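Local coordinates for protein indole-3-pyruvate decarboxylase (Azospirillum brasilense, PDB 2NXW) that decarboxylates indole-3-pyruvate to indole-3-acetaldehyde, and also phenylpyruvate, with thiamine diphosphate and magnesium as cofactors, a step in auxin biosynthesis, at residues Ala102-Tyr107 against Gly419-Met424; Glu68-Phe73 against Gly427-Ile432; Ala108-Val113 against Ala320-Val325; Asn98-Val103 against Lys146-Ala151; Ala75-Arg80 against Gly414-Gly419. All coordinates share one frame; numbering follows the deposited sequence.

Contact 1 of 5, residues Ala102-Tyr107 against Gly419-Met424; sequences AVAGAY and GYYAGM. With TPP (thiamine diphosphate), chain E.
The hydroxyl of Tyr421 is hydrogen-bonded to OD1 of Asn101, one turn earlier on the helix that its ring covers, and CB of Ala104 lies against the same oxygen, OH of Tyr421, at 3.5 Å. CA of Gly105 sits 3.5 Å from the centroid of the Tyr421 ring, 11° off its normal, a CH-pi contact that brings the ring almost onto the main chain. A CB on Gly105 would stand 3.1 Å from CD2 of Tyr421, so the close approach depends on glycine. With CG of Tyr421 anti to its amide nitrogen (chi1 -173°), the phenol is directed onto the helix. Helix 100-108, in the N-terminal TPP-binding domain, is thereby joined to the cofactor loop of the C-terminal one. Just beyond Tyr421 that loop takes hold of the aminopyrimidine: N4' of the cofactor donates to O of Ala422 at 2.7 Å, and N of Met424 donates to N3' at 3.1 Å in a nearly straight bond (169°). The side chain of Met424 bends at its thioether, with SD 3.2 Å from C4 of the thiazolium, a position consistent with that of the bulky residue supporting the V conformation in TPP enzymes.

Contact 2 of 5, residues Glu68-Phe73 against Gly427-Ile432; sequences EPAVGF and GVPAGI. With TPP (thiamine diphosphate), chain I.
Helices 68-73 and 427-432 approach to 8.3 Å between axes and cross at -51°, with CA of Ala70 only 5.0 Å from CA of Pro429. Pro429 carries most of the contact. Its CB lies 3.6 Å from CB of Phe73 and 3.8 Å from CB of Ala70, while the neighbouring CG is 3.9 Å from CB of Ala70; the pyrrolidine ring thus bears on two residues one helical turn apart. The side chains of Phe73 and Pro429 lie alongside each other, pointing the same way, and the phenyl ring continues past the proline to pack on Asn101 and Ala102 of helix 100-108. Further along, CA of Ala430 comes up to O of Phe73 at 4.1 Å. The packing joins the N-terminal and C-terminal TPP-binding domains of one chain, and helix 68-82 begins at a cofactor site shared with the second subunit. There OE2 of Glu68 stands 2.6 Å from N1' of thiamine diphosphate, as does the conserved glutamate that activates the aminopyrimidine in TPP enzymes. OE1 of Glu68 is hydrogen-bonded to ND2 of Asn98. With an alanine in place of Glu68, N1' of the cofactor would probably be left without its carboxylate mate, and the amide of Asn98 without this acceptor. This cofactor is also hydrogen-bonded by the second subunit, among others by Asp402 N, Gly450 N and Ala422 O of that chain.

Contact 3 of 5, residues Ala108-Val113 against Ala320-Val325; sequences AEKSPV and AFDRAV
Charge pairing joins Lys110 to Asp322: NZ of Lys110 meets OD1 of Asp322 at 2.8 Å, approaching nearly in line with the C-O bond. The same ammonium group forms a salt bridge with Glu232 and a hydrogen bond to O of Gln175, so three oxygens hold it. Asp322 is itself shared, its OD2 pairing with Arg177. Apolar and cation-pi contacts come from the ring of Phe321. The methylenes of the lysine lie against its outer end, CE of Lys110 being 3.6 Å from CE1 of Phe321 and CD of Lys110 3.7 Å from CZ. NZ of Lys110 is 4.5 Å from the centroid of the Phe321 ring and 29° off the normal, an off-centre cation-pi contact. Two successive bends, chi2 -87° and chi3 -78°, curl the lysine chain so that it can follow the ring and still deliver NZ to the carboxylate. Lys110, with positive phi, is the C-prime residue of the Schellman motif closing helix 100-108, whereas Phe321 to Ala324 form a type I' turn. That turn, the tip of the hairpin between strands 317-321 and 324-327 of the central domain, meets the loop from helix 100-108 to strand 113-119, near the end of helix 161-175.

Contact 4 of 5, residues Asn98-Val103 against Lys146-Ala151; sequences NMVNAV and KEITVA
Apolar contact between Ile148 and two valines one turn apart, Val100 and Val103, makes up most of this interface. CD1 of Ile148 reaches the helix between them, 3.9 Å from CG1 of Val100 and 3.8 Å from CG1 of Val103. The isoleucine crosses each valine at about a right angle, and its terminal methyl lies against CG1 of both. It can do so because CG1 of Ile148 stands between its own backbone N and carbonyl carbon (chi1 56°), a crowded position that carries the longer branch to the helix. Thr149 adds its methyl, CG2, at 4.2 Å from CG1 of Val103. These residues fasten the start of helix 100-108 to the loop that enters edge strand 152-154, within the parallel alpha/beta sheet of the N-terminal TPP-binding domain. Val103 also packs on Val115 of strand 113-119 and on Pro178, and Val100 touches Phe97 of the second subunit.

Methyl groups also rest against backbone carbonyls. CD1 of Ile148 is 3.6 Å from O of Val100, and CG1 of Val103 lies 3.7 Å from O of Ile148. The latter oxygen is buried by the contact and has no hydrogen-bonding partner in the model.

Polar anchoring is local to the loop: OG1 of Thr149 is hydrogen-bonded to O of Phe145 and to NE2 of Gln152, which probably fixes the rotation of the side chain that places CG2 beside Val103.

Contact 5 of 5, residues Ala75-Arg80 against Gly414-Gly419; sequences ADAAAR and GLMAPG
Edge strand 415-416 of the C-terminal TPP-binding domain packs here against helix 68-82 of the N-terminal one, chiefly through Met416. SD of Met416 lies 3.5 Å from CB of Ala77, and a bend at chi3 (-75°) turns the terminal methyl along the helix, where CE is 3.5 Å from O of Ala77 and 3.9 Å from CB of Arg80. The aliphatic part of the arginine covers the same methionine, with CD of Arg80 3.8 Å from CG of Met416. Beyond this stem the guanidinium is pinned by charge: NH2 of Arg80 donates to OD2 of Asp76 at 2.9 Å, on its syn side but tilted about 25° out of the carboxylate plane, and also forms a salt bridge with Glu109. Across the interface, NH1 of Arg80 makes a long, weak hydrogen bond of 3.4 Å to O of Ala417, which lies at the edge of the guanidinium. If a leucine stood in place of Arg80, Asp76 and Glu109 would probably be left as two buried carboxylates lacking their shared cation. The contact joins the pyrimidine-binding (PYR) and diphosphate-binding domains of one chain, whose counterparts from two subunits meet at the cofactor sites of TPP enzymes.

In the fold
Contacts 1, 2 and 5 join the two TPP-binding domains along one seam, their centres 10 to 12 Å apart; contact 3 brings in the central domain, and contact 4 lies within the N-terminal domain. Helix 68-82 carries contacts 2 and 5, and helix 100-108 carries contacts 1 and 4. Glu109 ties three contacts together: its OE1 is 2.7 Å from NH2 of Arg80, and its OE2 2.8 Å from N of both Tyr420 and Tyr421. The chain reaches two cofactors, one gripped by the loop of contact 1, the other approached by Glu68 of contact 2 and held largely by the second subunit. ND2 of Asn98 in contact 4 is 2.9 Å from OE1 of Glu68, making it a second-shell partner of that cofactor.

Contact 1 of 5, residues Ala102-Tyr107 against Gly419-Met424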
# COMPACT_ATOMS: atom_id res chain seq x y z
N ALA A 102 9.49 14.40 15.72
CA ALA A 102 10.87 14.45 16.20
C ALA A 102 11.57 13.11 15.99
O ALA A 102 12.75 13.06 15.64
CB ALA A 102 10.90 14.83 17.68
N VAL A 103 10.83 12.02 16.19
CA VAL A 103 11.42 10.69 16.01
C VAL A 103 11.71 10.41 14.54
O VAL A 103 12.76 9.84 14.21
CB VAL A 103 10.51 9.60 16.64
CG1 VAL A 103 11.06 8.20 16.33
CG2 VAL A 103 10.44 9.83 18.15
N ALA A 104 10.79 10.82 13.66
CA ALA A 104 11.01 10.63 12.22
C ALA A 104 12.25 11.42 11.79
O ALA A 104 13.04 10.95 10.97
CB ALA A 104 9.77 11.10 11.42
N GLY A 105 12.43 12.61 12.37
CA GLY A 105 13.60 13.41 12.05
C GLY A 105 14.89 12.73 12.48
O GLY A 105 15.89 12.77 11.77
N ALA A 106 14.85 12.09 13.65
CA ALA A 106 16.02 11.37 14.17
C ALA A 106 16.31 10.19 13.25
O ALA A 106 17.47 9.90 12.93
CB ALA A 106 15.74 10.89 15.58
N TYR A 107 15.25 9.51 12.81
CA TYR A 107 15.44 8.38 11.89
C TYR A 107 16.08 8.89 10.60
O TYR A 107 17.07 8.34 10.11
CB TYR A 107 14.09 7.72 11.57
CG TYR A 107 14.21 6.46 10.74
CD1 TYR A 107 14.00 5.20 11.31
CD2 TYR A 107 14.53 6.52 9.39
CE1 TYR A 107 14.12 4.04 10.55
CE2 TYR A 107 14.64 5.36 8.62
CZ TYR A 107 14.44 4.13 9.20
OH TYR A 107 14.54 2.98 8.44
N GLY A 419 19.62 19.43 8.68
CA GLY A 419 20.11 19.69 7.34
C GLY A 419 19.54 18.84 6.21
O GLY A 419 19.58 19.26 5.05
N TYR A 420 19.05 17.65 6.54
CA TYR A 420 18.46 16.78 5.52
C TYR A 420 16.95 16.69 5.68
O TYR A 420 16.21 16.84 4.72
CB TYR A 420 19.04 15.37 5.59
CG TYR A 420 20.54 15.27 5.40
CD1 TYR A 420 21.28 16.30 4.79
CD2 TYR A 420 21.23 14.13 5.81
CE1 TYR A 420 22.67 16.19 4.62
CE2 TYR A 420 22.61 14.00 5.63
CZ TYR A 420 23.32 15.04 5.04
OH TYR A 420 24.68 14.94 4.91
N TYR A 421 16.49 16.45 6.91
CA TYR A 421 15.07 16.31 7.19
C TYR A 421 14.31 17.63 7.00
O TYR A 421 13.14 17.63 6.62
CB TYR A 421 14.90 15.81 8.63
CG TYR A 421 13.48 15.46 9.02
CD1 TYR A 421 12.79 14.43 8.38
CD2 TYR A 421 12.84 16.14 10.05
CE1 TYR A 421 11.50 14.08 8.76
CE2 TYR A 421 11.56 15.80 10.45
CZ TYR A 421 10.89 14.77 9.80
OH TYR A 421 9.63 14.39 10.19
N ALA A 422 15.00 18.73 7.28
CA ALA A 422 14.46 20.08 7.10
C ALA A 422 13.19 20.40 7.88
O ALA A 422 12.40 21.25 7.46
CB ALA A 422 14.24 20.36 5.62
N GLY A 423 12.99 19.75 9.01
CA GLY A 423 11.81 20.02 9.82
C GLY A 423 12.08 21.14 10.81
O GLY A 423 13.12 21.18 11.45
N MET A 424 11.13 22.05 10.93
CA MET A 424 11.26 23.17 11.86
C MET A 424 10.93 22.80 13.30
O MET A 424 10.13 21.89 13.56
CB MET A 424 10.32 24.31 11.46
CG MET A 424 10.71 25.03 10.20
SD MET A 424 9.36 26.05 9.65
CE MET A 424 9.26 27.31 10.97
N1' TPP E . 6.50 22.90 9.17
C2' TPP E . 7.53 22.22 9.69
CM2 TPP E . 7.36 21.48 11.01
N3' TPP E . 8.71 22.18 9.06
C4' TPP E . 8.92 22.82 7.88
N4' TPP E . 10.12 22.68 7.25
C5' TPP E . 7.87 23.61 7.32
C6' TPP E . 6.64 23.61 8.00
C7' TPP E . 8.03 24.41 6.00
N3 TPP E . 9.02 25.58 6.10
C2 TPP E . 10.26 25.40 5.62
S1 TPP E . 11.04 26.95 5.88
C5 TPP E . 9.67 27.78 6.59
C4 TPP E . 8.67 26.81 6.59
CM4 TPP E . 7.25 27.13 7.14
C6 TPP E . 9.67 29.18 7.06
C7 TPP E . 10.60 29.32 8.28
O7 TPP E . 10.36 30.61 8.78
PA TPP E . 11.45 31.06 9.84
O1A TPP E . 11.58 30.10 11.02
O2A TPP E . 10.98 32.44 10.29
O3A TPP E . 12.89 31.21 9.18
PB TPP E . 13.11 32.06 7.78
O1B TPP E . 12.32 33.38 7.84
O2B TPP E . 14.64 32.29 7.72
O3B TPP E . 12.69 31.22 6.58

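Contact 2 of 5, residues Glu68-Phe73 against Gly427-Ile432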
# COMPACT_ATOMS: atom_id res chain seq x y z
N GLU A 68 6.05 17.56 23.98
CA GLU A 68 6.76 16.38 23.47
C GLU A 68 7.69 16.59 22.28
O GLU A 68 8.71 15.89 22.18
CB GLU A 68 5.78 15.23 23.18
CG GLU A 68 5.22 14.56 24.44
CD GLU A 68 4.05 15.28 25.08
OE1 GLU A 68 3.57 16.30 24.53
OE2 GLU A 68 3.59 14.82 26.15
N PRO A 69 7.38 17.52 21.35
CA PRO A 69 8.33 17.68 20.25
C PRO A 69 9.73 17.96 20.81
O PRO A 69 10.72 17.39 20.34
CB PRO A 69 7.76 18.88 19.48
CG PRO A 69 6.29 18.67 19.62
CD PRO A 69 6.15 18.31 21.11
N ALA A 70 9.79 18.82 21.83
CA ALA A 70 11.06 19.17 22.46
C ALA A 70 11.72 17.97 23.15
O ALA A 70 12.94 17.89 23.21
CB ALA A 70 10.85 20.31 23.45
N VAL A 71 10.92 17.06 23.70
CA VAL A 71 11.49 15.88 24.34
C VAL A 71 12.26 15.08 23.29
O VAL A 71 13.41 14.67 23.50
CB VAL A 71 10.38 14.99 24.94
CG1 VAL A 71 10.95 13.64 25.40
CG2 VAL A 71 9.74 15.72 26.13
N GLY A 72 11.63 14.89 22.13
CA GLY A 72 12.26 14.15 21.05
C GLY A 72 13.47 14.86 20.47
O GLY A 72 14.52 14.24 20.25
N PHE A 73 13.35 16.16 20.22
CA PHE A 73 14.46 16.92 19.67
C PHE A 73 15.65 16.98 20.64
O PHE A 73 16.81 16.90 20.21
CB PHE A 73 14.03 18.36 19.35
CG PHE A 73 13.02 18.47 18.21
CD1 PHE A 73 13.19 17.75 17.03
CD2 PHE A 73 11.96 19.37 18.31
CE1 PHE A 73 12.30 17.93 15.95
CE2 PHE A 73 11.07 19.56 17.25
CZ PHE A 73 11.24 18.84 16.07
N GLY A 427 15.66 23.57 16.51
CA GLY A 427 16.67 24.46 17.07
C GLY A 427 16.82 24.69 18.55
O GLY A 427 17.84 24.31 19.15
N VAL A 428 15.84 25.35 19.14
CA VAL A 428 15.91 25.65 20.56
C VAL A 428 15.96 24.37 21.40
O VAL A 428 16.81 24.24 22.27
CB VAL A 428 14.76 26.61 20.96
CG1 VAL A 428 14.63 26.69 22.47
CG2 VAL A 428 15.05 28.01 20.39
N PRO A 429 15.05 23.41 21.16
CA PRO A 429 15.09 22.17 21.95
C PRO A 429 16.40 21.42 21.79
O PRO A 429 16.87 20.78 22.73
CB PRO A 429 13.92 21.36 21.41
CG PRO A 429 12.94 22.42 20.98
CD PRO A 429 13.80 23.51 20.39
N ALA A 430 17.00 21.47 20.60
CA ALA A 430 18.27 20.77 20.39
C ALA A 430 19.37 21.47 21.19
O ALA A 430 20.22 20.82 21.79
CB ALA A 430 18.63 20.74 18.91
N GLY A 431 19.35 22.80 21.21
CA GLY A 431 20.35 23.52 21.98
C GLY A 431 20.21 23.16 23.45
O GLY A 431 21.20 23.00 24.16
N ILE A 432 18.96 23.03 23.90
CA ILE A 432 18.69 22.68 25.29
C ILE A 432 19.17 21.25 25.59
O ILE A 432 19.86 21.01 26.60
CB ILE A 432 17.18 22.83 25.59
CG1 ILE A 432 16.82 24.31 25.70
CG2 ILE A 432 16.80 22.06 26.86
CD1 ILE A 432 15.33 24.60 25.67
N1' TPP I . 1.16 14.96 27.02
C2' TPP I . 0.06 15.18 26.29
CM2 TPP I . 0.20 15.70 24.87
N3' TPP I . -1.16 14.94 26.80
C4' TPP I . -1.33 14.48 28.08
N4' TPP I . -2.58 14.20 28.54
C5' TPP I . -0.18 14.27 28.90
C6' TPP I . 1.08 14.52 28.31
C7' TPP I . -0.26 13.76 30.38
N3 TPP I . -1.00 14.71 31.33
C2 TPP I . -2.28 14.46 31.62
S1 TPP I . -2.70 15.71 32.75
C5 TPP I . -1.15 16.53 32.79
C4 TPP I . -0.38 15.76 31.93
CM4 TPP I . 1.10 16.09 31.70
C6 TPP I . -0.82 17.73 33.57
C7 TPP I . -1.53 18.95 33.01
O7 TPP I . -0.99 20.05 33.70
PA TPP I . -1.84 21.37 33.49
O1A TPP I . -2.04 21.72 32.04
O2A TPP I . -1.03 22.50 34.21
O3A TPP I . -3.32 21.28 34.18
PB TPP I . -3.45 20.72 35.74
O1B TPP I . -2.43 21.47 36.62
O2B TPP I . -4.89 21.06 36.16
O3B TPP I . -3.23 19.24 35.81

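Contact 3 of 5, residues Ala108-Val113 against Ala320-Val325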
# COMPACT_ATOMS: atom_id res chain seq x y z
N ALA A 108 15.53 9.97 10.06
CA ALA A 108 16.03 10.54 8.82
C ALA A 108 17.50 10.93 8.88
O ALA A 108 18.21 10.84 7.87
CB ALA A 108 15.18 11.76 8.45
N GLU A 109 17.96 11.37 10.05
CA GLU A 109 19.34 11.81 10.17
C GLU A 109 20.24 10.88 10.98
O GLU A 109 21.26 11.29 11.53
CB GLU A 109 19.36 13.27 10.68
CG GLU A 109 18.64 14.16 9.65
CD GLU A 109 18.59 15.64 9.97
OE1 GLU A 109 18.72 16.03 11.14
OE2 GLU A 109 18.38 16.43 9.01
N LYS A 110 19.83 9.62 11.02
CA LYS A 110 20.62 8.56 11.66
C LYS A 110 21.04 8.84 13.10
O LYS A 110 22.21 8.70 13.45
CB LYS A 110 21.86 8.28 10.80
CG LYS A 110 21.55 7.66 9.42
CD LYS A 110 21.46 6.14 9.46
CE LYS A 110 22.84 5.52 9.49
NZ LYS A 110 22.82 4.02 9.36
N SER A 111 20.07 9.20 13.94
CA SER A 111 20.34 9.48 15.36
C SER A 111 19.54 8.47 16.17
O SER A 111 18.30 8.41 16.06
CB SER A 111 19.92 10.91 15.71
OG SER A 111 20.24 11.19 17.06
N PRO A 112 20.22 7.66 17.00
CA PRO A 112 19.55 6.64 17.81
C PRO A 112 18.83 7.10 19.06
O PRO A 112 19.38 7.03 20.17
CB PRO A 112 20.69 5.67 18.11
CG PRO A 112 21.83 6.59 18.34
CD PRO A 112 21.68 7.62 17.20
N VAL A 113 17.60 7.56 18.87
CA VAL A 113 16.78 7.98 19.99
C VAL A 113 15.98 6.78 20.45
O VAL A 113 15.28 6.14 19.66
CB VAL A 113 15.79 9.11 19.59
CG1 VAL A 113 14.81 9.36 20.73
CG2 VAL A 113 16.57 10.39 19.27
N ALA A 320 28.70 3.11 0.83
CA ALA A 320 28.82 2.28 2.03
C ALA A 320 27.88 2.91 3.05
O ALA A 320 28.11 4.03 3.50
CB ALA A 320 30.26 2.28 2.53
N PHE A 321 26.83 2.18 3.42
CA PHE A 321 25.82 2.72 4.33
C PHE A 321 24.89 1.61 4.81
O PHE A 321 24.70 0.63 4.11
CB PHE A 321 25.00 3.75 3.55
CG PHE A 321 24.00 4.52 4.37
CD1 PHE A 321 24.42 5.45 5.31
CD2 PHE A 321 22.64 4.33 4.15
CE1 PHE A 321 23.49 6.20 6.02
CE2 PHE A 321 21.70 5.08 4.86
CZ PHE A 321 22.12 6.01 5.80
N ASP A 322 24.32 1.78 6.00
CA ASP A 322 23.38 0.79 6.56
C ASP A 322 23.90 -0.64 6.54
O ASP A 322 23.16 -1.58 6.25
CB ASP A 322 22.03 0.86 5.82
CG ASP A 322 21.09 1.91 6.38
OD1 ASP A 322 21.37 2.45 7.48
OD2 ASP A 322 20.06 2.19 5.73
N ARG A 323 25.18 -0.80 6.86
CA ARG A 323 25.85 -2.10 6.91
C ARG A 323 25.88 -2.85 5.58
O ARG A 323 25.84 -4.08 5.56
CB ARG A 323 25.21 -2.99 8.00
CG ARG A 323 25.38 -2.43 9.41
CD ARG A 323 24.77 -3.35 10.47
NE ARG A 323 25.51 -4.60 10.62
CZ ARG A 323 26.61 -4.76 11.34
NH1 ARG A 323 27.15 -3.74 12.00
NH2 ARG A 323 27.19 -5.96 11.40
N ALA A 324 25.96 -2.11 4.48
CA ALA A 324 26.04 -2.70 3.15
C ALA A 324 26.92 -1.80 2.29
O ALA A 324 27.22 -0.67 2.68
CB ALA A 324 24.65 -2.83 2.52
N VAL A 325 27.35 -2.30 1.14
CA VAL A 325 28.15 -1.51 0.23
C VAL A 325 27.69 -1.79 -1.18
O VAL A 325 27.67 -2.94 -1.62
CB VAL A 325 29.66 -1.86 0.34
CG1 VAL A 325 30.46 -0.99 -0.61
CG2 VAL A 325 30.15 -1.65 1.77

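Contact 4 of 5, residues Asn98-Val103 against Lys146-Ala151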
# COMPACT_ATOMS: atom_id res chain seq x y z
N ASN A 98 2.50 12.81 19.81
CA ASN A 98 3.02 14.17 19.71
C ASN A 98 4.54 14.21 19.49
O ASN A 98 5.10 15.28 19.29
CB ASN A 98 2.64 14.93 20.98
CG ASN A 98 2.56 16.43 20.78
OD1 ASN A 98 2.37 16.93 19.66
ND2 ASN A 98 2.68 17.17 21.87
N MET A 99 5.21 13.06 19.53
CA MET A 99 6.66 13.01 19.32
C MET A 99 7.03 12.29 18.01
O MET A 99 8.21 12.09 17.72
CB MET A 99 7.33 12.32 20.52
CG MET A 99 8.78 12.72 20.71
SD MET A 99 9.47 12.10 22.26
CE MET A 99 9.46 10.29 21.97
N VAL A 100 6.03 11.92 17.22
CA VAL A 100 6.25 11.22 15.97
C VAL A 100 7.16 11.99 15.01
O VAL A 100 8.07 11.43 14.40
CB VAL A 100 4.88 10.89 15.30
CG1 VAL A 100 5.05 10.51 13.84
CG2 VAL A 100 4.20 9.75 16.07
N ASN A 101 6.94 13.30 14.88
CA ASN A 101 7.78 14.09 13.99
C ASN A 101 9.24 14.12 14.44
O ASN A 101 10.15 13.91 13.63
CB ASN A 101 7.22 15.51 13.88
CG ASN A 101 8.09 16.40 13.04
OD1 ASN A 101 8.48 16.02 11.93
ND2 ASN A 101 8.39 17.58 13.55
N ALA A 102 9.49 14.40 15.72
CA ALA A 102 10.87 14.45 16.20
C ALA A 102 11.57 13.11 15.99
O ALA A 102 12.75 13.06 15.64
CB ALA A 102 10.90 14.83 17.68
N VAL A 103 10.83 12.02 16.19
CA VAL A 103 11.42 10.69 16.01
C VAL A 103 11.71 10.41 14.54
O VAL A 103 12.76 9.84 14.21
CB VAL A 103 10.51 9.60 16.64
CG1 VAL A 103 11.06 8.20 16.33
CG2 VAL A 103 10.44 9.83 18.15
N LYS A 146 6.35 1.73 14.46
CA LYS A 146 7.10 0.74 13.70
C LYS A 146 7.54 1.33 12.36
O LYS A 146 8.51 0.87 11.76
CB LYS A 146 6.24 -0.51 13.45
N GLU A 147 6.83 2.36 11.90
CA GLU A 147 7.15 3.00 10.63
C GLU A 147 8.33 3.97 10.72
O GLU A 147 8.93 4.31 9.70
CB GLU A 147 5.94 3.78 10.10
CG GLU A 147 4.72 2.93 9.75
CD GLU A 147 4.96 2.00 8.58
OE1 GLU A 147 5.61 2.43 7.60
OE2 GLU A 147 4.49 0.85 8.64
N ILE A 148 8.68 4.41 11.93
CA ILE A 148 9.76 5.37 12.10
C ILE A 148 10.88 4.94 13.04
O ILE A 148 11.61 5.77 13.58
CB ILE A 148 9.19 6.72 12.58
CG1 ILE A 148 8.38 6.52 13.86
CG2 ILE A 148 8.31 7.31 11.48
CD1 ILE A 148 7.79 7.81 14.43
N THR A 149 11.01 3.63 13.23
CA THR A 149 12.06 3.07 14.08
C THR A 149 12.61 1.80 13.44
O THR A 149 11.93 1.19 12.61
CB THR A 149 11.54 2.72 15.50
OG1 THR A 149 10.40 1.86 15.39
CG2 THR A 149 11.15 3.98 16.25
N VAL A 150 13.83 1.41 13.81
CA VAL A 150 14.43 0.20 13.24
C VAL A 150 14.15 -1.07 14.01
O VAL A 150 14.40 -2.17 13.51
CB VAL A 150 15.97 0.35 13.08
CG1 VAL A 150 16.24 1.43 12.06
CG2 VAL A 150 16.65 0.66 14.41
N ALA A 151 13.63 -0.94 15.23
CA ALA A 151 13.30 -2.10 16.05
C ALA A 151 12.33 -1.64 17.11
O ALA A 151 12.35 -0.48 17.52
CB ALA A 151 14.56 -2.67 16.69

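Contact 5 of 5, residues Ala75-Arg80 against Gly414-Gly419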
# COMPACT_ATOMS: atom_id res chain seq x y z
N ALA A 75 16.38 14.77 23.01
CA ALA A 75 17.00 13.44 23.08
C ALA A 75 17.87 13.21 21.84
O ALA A 75 18.97 12.64 21.92
CB ALA A 75 15.93 12.36 23.19
N ASP A 76 17.36 13.63 20.68
CA ASP A 76 18.10 13.50 19.43
C ASP A 76 19.41 14.30 19.56
O ASP A 76 20.49 13.80 19.26
CB ASP A 76 17.23 14.04 18.30
CG ASP A 76 17.87 13.92 16.93
OD1 ASP A 76 19.01 13.42 16.82
OD2 ASP A 76 17.20 14.31 15.95
N ALA A 77 19.30 15.55 20.00
CA ALA A 77 20.48 16.39 20.16
C ALA A 77 21.50 15.80 21.13
O ALA A 77 22.71 15.91 20.88
CB ALA A 77 20.06 17.77 20.63
N ALA A 78 21.04 15.21 22.22
CA ALA A 78 21.94 14.60 23.20
C ALA A 78 22.68 13.43 22.55
O ALA A 78 23.89 13.23 22.78
CB ALA A 78 21.16 14.13 24.41
N ALA A 79 21.97 12.66 21.73
CA ALA A 79 22.58 11.53 21.05
C ALA A 79 23.65 12.03 20.09
O ALA A 79 24.76 11.51 20.05
CB ALA A 79 21.51 10.74 20.28
N ARG A 80 23.32 13.06 19.33
CA ARG A 80 24.27 13.61 18.37
C ARG A 80 25.47 14.23 19.06
O ARG A 80 26.60 14.10 18.59
CB ARG A 80 23.59 14.69 17.52
CG ARG A 80 22.46 14.18 16.67
CD ARG A 80 21.95 15.27 15.73
NE ARG A 80 20.63 14.94 15.21
CZ ARG A 80 20.13 15.42 14.08
NH1 ARG A 80 20.85 16.24 13.33
NH2 ARG A 80 18.89 15.10 13.72
N GLY A 414 31.19 22.54 16.10
CA GLY A 414 30.18 21.57 15.72
C GLY A 414 28.90 22.32 15.34
O GLY A 414 28.64 23.40 15.87
N LEU A 415 28.14 21.74 14.42
CA LEU A 415 26.87 22.31 13.97
C LEU A 415 25.85 21.18 13.96
O LEU A 415 26.05 20.15 13.31
CB LEU A 415 27.00 22.90 12.56
CG LEU A 415 25.70 23.40 11.91
CD1 LEU A 415 25.08 24.51 12.79
CD2 LEU A 415 26.00 23.92 10.51
N MET A 416 24.75 21.38 14.68
CA MET A 416 23.70 20.39 14.79
C MET A 416 22.44 21.01 14.19
O MET A 416 21.98 22.04 14.67
CB MET A 416 23.50 20.08 16.27
CG MET A 416 22.64 18.94 16.60
SD MET A 416 22.53 18.95 18.40
CE MET A 416 24.13 18.34 18.85
N ALA A 417 21.88 20.41 13.15
CA ALA A 417 20.70 21.00 12.52
C ALA A 417 20.00 19.98 11.65
O ALA A 417 20.59 18.95 11.30
CB ALA A 417 21.13 22.19 11.65
N PRO A 418 18.73 20.23 11.30
CA PRO A 418 17.98 19.29 10.46
C PRO A 418 18.33 19.55 8.99
O PRO A 418 17.47 19.85 8.16
CB PRO A 418 16.53 19.61 10.80
CG PRO A 418 16.56 21.08 11.05
CD PRO A 418 17.85 21.29 11.83
N GLY A 419 19.62 19.43 8.68
CA GLY A 419 20.11 19.69 7.34
C GLY A 419 19.54 18.84 6.21
O GLY A 419 19.58 19.26 5.05